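Local coordinates for putative Oleoyl-[acyl-carrier protein] thioesterase (Lactobacillus plantarum, PDB 2OWN), which probably hydrolyses the thioester of fatty acyl chains carried on acyl carrier protein, releasing the free fatty acid, as other double-hotdog acyl-ACP thioesterases do, at residues B[37-45]-B[81-89]. Sequence-based numbering, arbitrary orientation.
Sequences IAVLASEDQ and VVTIAVRGS
In the N-terminal hotdog domain, helix 31-48 lies against the curved antiparallel sheet, and this contact seats I37, A41 and Q45, one helical turn apart, on V82, I84 and V86 of strand 81-91. The segment axes cross at -56° with a closest approach of 7.9 Å. At the centre, I84 sends its two branches different ways: CG2 presses on A41 CB at a tight 3.4 Å, while CG1 meets I37 CG1 at 4.0 Å, the two isoleucine side chains crossing at about a right angle. I37 reaches on with CD1 to V82 CG2, 4.1 Å away. Cutting I84 back to an alanine is likely to lose both contacts and open a gap between helix and strand. Farther along, V86 CG1 packs against Q45 OE1 in a close van der Waals contact of 3.2 Å. The Q45 chain is fully extended (chi1 -179°, chi2 178°), carrying its amide past V86; there NE2 donates a 2.8 Å hydrogen bond to a water that also accepts one from G88 N, and OE1 has a weak second partner in R98. The small A41 lets I84 come close; direct contacts between 37-45 and 81-89 are mostly apolar, supplemented by the Q45-G88 water bridge.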
loop_
_atom_site.group_PDB
_atom_site.type_symbol
_atom_site.label_atom_id
_atom_site.label_comp_id
_atom_site.label_asym_id
_atom_site.label_seq_id
_atom_site.Cartn_x
_atom_site.Cartn_y
_atom_site.Cartn_z
ATOM N N ILE B 37 5.474 1.348 8.852
ATOM C CA ILE B 37 5.070 1.465 10.282
ATOM C C ILE B 37 6.222 1.928 11.194
ATOM O O ILE B 37 5.953 2.582 12.196
ATOM C CB ILE B 37 4.325 0.189 10.826
ATOM C CG1 ILE B 37 5.246 -1.037 10.978
ATOM C CG2 ILE B 37 3.085 -0.097 9.935
ATOM C CD1 ILE B 37 4.511 -2.321 11.388
ATOM N N ALA B 38 7.475 1.559 10.871
ATOM C CA ALA B 38 8.675 2.015 11.625
ATOM C C ALA B 38 8.810 3.542 11.484
ATOM O O ALA B 38 8.927 4.246 12.489
ATOM C CB ALA B 38 9.945 1.323 11.146
ATOM N N VAL B 39 8.740 4.019 10.233
ATOM C CA VAL B 39 8.791 5.463 9.882
ATOM C C VAL B 39 7.565 6.238 10.439
ATOM O O VAL B 39 7.718 7.406 10.814
ATOM C CB VAL B 39 9.036 5.671 8.340
ATOM C CG1 VAL B 39 8.802 7.128 7.869
ATOM C CG2 VAL B 39 10.437 5.189 7.975
ATOM N N LEU B 40 6.380 5.592 10.477
ATOM C CA LEU B 40 5.137 6.158 11.066
ATOM C C LEU B 40 5.377 6.475 12.548
ATOM O O LEU B 40 4.996 7.546 12.999
ATOM C CB LEU B 40 3.930 5.209 10.938
ATOM C CG LEU B 40 2.557 5.691 11.441
ATOM C CD1 LEU B 40 2.071 6.899 10.639
ATOM C CD2 LEU B 40 1.542 4.572 11.378
ATOM N N ALA B 41 5.989 5.529 13.275
ATOM C CA ALA B 41 6.365 5.696 14.705
ATOM C C ALA B 41 7.391 6.839 14.905
ATOM O O ALA B 41 7.278 7.615 15.880
ATOM C CB ALA B 41 6.909 4.384 15.292
ATOM N N SER B 42 8.356 6.940 13.977
ATOM C CA SER B 42 9.402 7.984 13.976
ATOM C C SER B 42 8.825 9.383 13.711
ATOM O O SER B 42 9.202 10.326 14.412
ATOM C CB SER B 42 10.525 7.650 12.973
ATOM O OG SER B 42 11.544 8.636 12.938
ATOM N N GLU B 43 7.942 9.510 12.708
ATOM C CA GLU B 43 7.275 10.808 12.387
ATOM C C GLU B 43 6.361 11.291 13.533
ATOM O O GLU B 43 6.319 12.489 13.796
ATOM C CB GLU B 43 6.528 10.791 11.036
ATOM C CG GLU B 43 7.475 10.701 9.809
ATOM C CD GLU B 43 6.772 10.734 8.437
ATOM O OE1 GLU B 43 5.586 11.139 8.330
ATOM O OE2 GLU B 43 7.441 10.371 7.440
ATOM N N ASP B 44 5.681 10.357 14.213
ATOM C CA ASP B 44 4.806 10.672 15.371
ATOM C C ASP B 44 5.577 11.078 16.617
ATOM O O ASP B 44 5.062 11.884 17.385
ATOM C CB ASP B 44 3.852 9.517 15.684
ATOM C CG ASP B 44 2.880 9.255 14.561
ATOM O OD1 ASP B 44 2.670 10.133 13.688
ATOM O OD2 ASP B 44 2.331 8.150 14.526
ATOM N N GLN B 45 6.758 10.476 16.841
ATOM C CA GLN B 45 7.661 10.866 17.945
ATOM C C GLN B 45 8.103 12.313 17.667
ATOM O O GLN B 45 7.997 13.173 18.548
ATOM C CB GLN B 45 8.907 9.957 18.055
ATOM C CG GLN B 45 9.866 10.325 19.229
ATOM C CD GLN B 45 11.081 9.407 19.395
ATOM O OE1 GLN B 45 11.390 8.578 18.538
ATOM N NE2 GLN B 45 11.789 9.582 20.510
ATOM N N VAL B 81 -2.090 -6.923 16.332
ATOM C CA VAL B 81 -1.902 -5.585 16.883
ATOM C C VAL B 81 -0.458 -5.616 17.367
ATOM O O VAL B 81 -0.165 -6.301 18.358
ATOM C CB VAL B 81 -2.917 -5.239 17.987
ATOM C CG1 VAL B 81 -2.647 -3.857 18.565
ATOM C CG2 VAL B 81 -4.334 -5.286 17.422
ATOM N N VAL B 82 0.430 -4.941 16.627
ATOM C CA VAL B 82 1.867 -4.843 16.957
ATOM C C VAL B 82 2.177 -3.502 17.610
ATOM O O VAL B 82 1.491 -2.515 17.339
ATOM C CB VAL B 82 2.810 -5.016 15.726
ATOM C CG1 VAL B 82 2.654 -6.413 15.134
ATOM C CG2 VAL B 82 2.616 -3.898 14.646
ATOM N N THR B 83 3.223 -3.493 18.444
ATOM C CA THR B 83 3.722 -2.316 19.147
ATOM C C THR B 83 5.018 -1.911 18.426
ATOM O O THR B 83 5.925 -2.752 18.298
ATOM C CB THR B 83 3.945 -2.624 20.636
ATOM O OG1 THR B 83 2.681 -2.951 21.227
ATOM C CG2 THR B 83 4.543 -1.436 21.384
ATOM N N ILE B 84 5.073 -0.668 17.919
ATOM C CA ILE B 84 6.256 -0.120 17.220
ATOM C C ILE B 84 6.920 0.879 18.177
ATOM O O ILE B 84 6.374 1.969 18.390
ATOM C CB ILE B 84 5.972 0.589 15.842
ATOM C CG1 ILE B 84 5.144 -0.274 14.879
ATOM C CG2 ILE B 84 7.299 1.013 15.172
ATOM C CD1 ILE B 84 3.670 -0.303 15.144
ATOM N N ALA B 85 8.054 0.479 18.766
ATOM C CA ALA B 85 8.858 1.317 19.674
ATOM C C ALA B 85 9.989 1.920 18.834
ATOM O O ALA B 85 10.539 1.224 17.971
ATOM C CB ALA B 85 9.415 0.509 20.823
ATOM N N VAL B 86 10.315 3.196 19.075
ATOM C CA VAL B 86 11.371 3.936 18.339
ATOM C C VAL B 86 12.231 4.810 19.285
ATOM O O VAL B 86 11.741 5.254 20.324
ATOM C CB VAL B 86 10.729 4.783 17.191
ATOM C CG1 VAL B 86 9.826 5.902 17.741
ATOM C CG2 VAL B 86 11.797 5.352 16.269
ATOM N N ARG B 87 13.498 5.028 18.908
ATOM C CA ARG B 87 14.460 5.827 19.684
ATOM C C ARG B 87 15.556 6.452 18.810
ATOM O O ARG B 87 16.196 5.736 18.033
ATOM C CB ARG B 87 15.082 4.938 20.780
ATOM C CG ARG B 87 16.106 5.615 21.718
ATOM C CD ARG B 87 16.468 4.738 22.922
ATOM N NE ARG B 87 17.240 3.533 22.583
ATOM C CZ ARG B 87 17.617 2.560 23.432
ATOM N NH1 ARG B 87 17.288 2.573 24.735
ATOM N NH2 ARG B 87 18.331 1.522 22.962
ATOM N N GLY B 88 15.764 7.771 18.952
ATOM C CA GLY B 88 16.822 8.534 18.266
ATOM C C GLY B 88 17.936 8.342 19.288
ATOM O O GLY B 88 18.132 9.178 20.164
ATOM N N SER B 89 18.611 7.198 19.176
ATOM C CA SER B 89 19.658 6.743 20.111
ATOM C C SER B 89 20.885 7.636 20.254
ATOM O O SER B 89 21.257 7.992 21.384
ATOM C CB SER B 89 20.095 5.324 19.731
ATOM O OG SER B 89 18.971 4.471 19.779
HETATM O O HOH W 1 14.566 9.272 21.032
#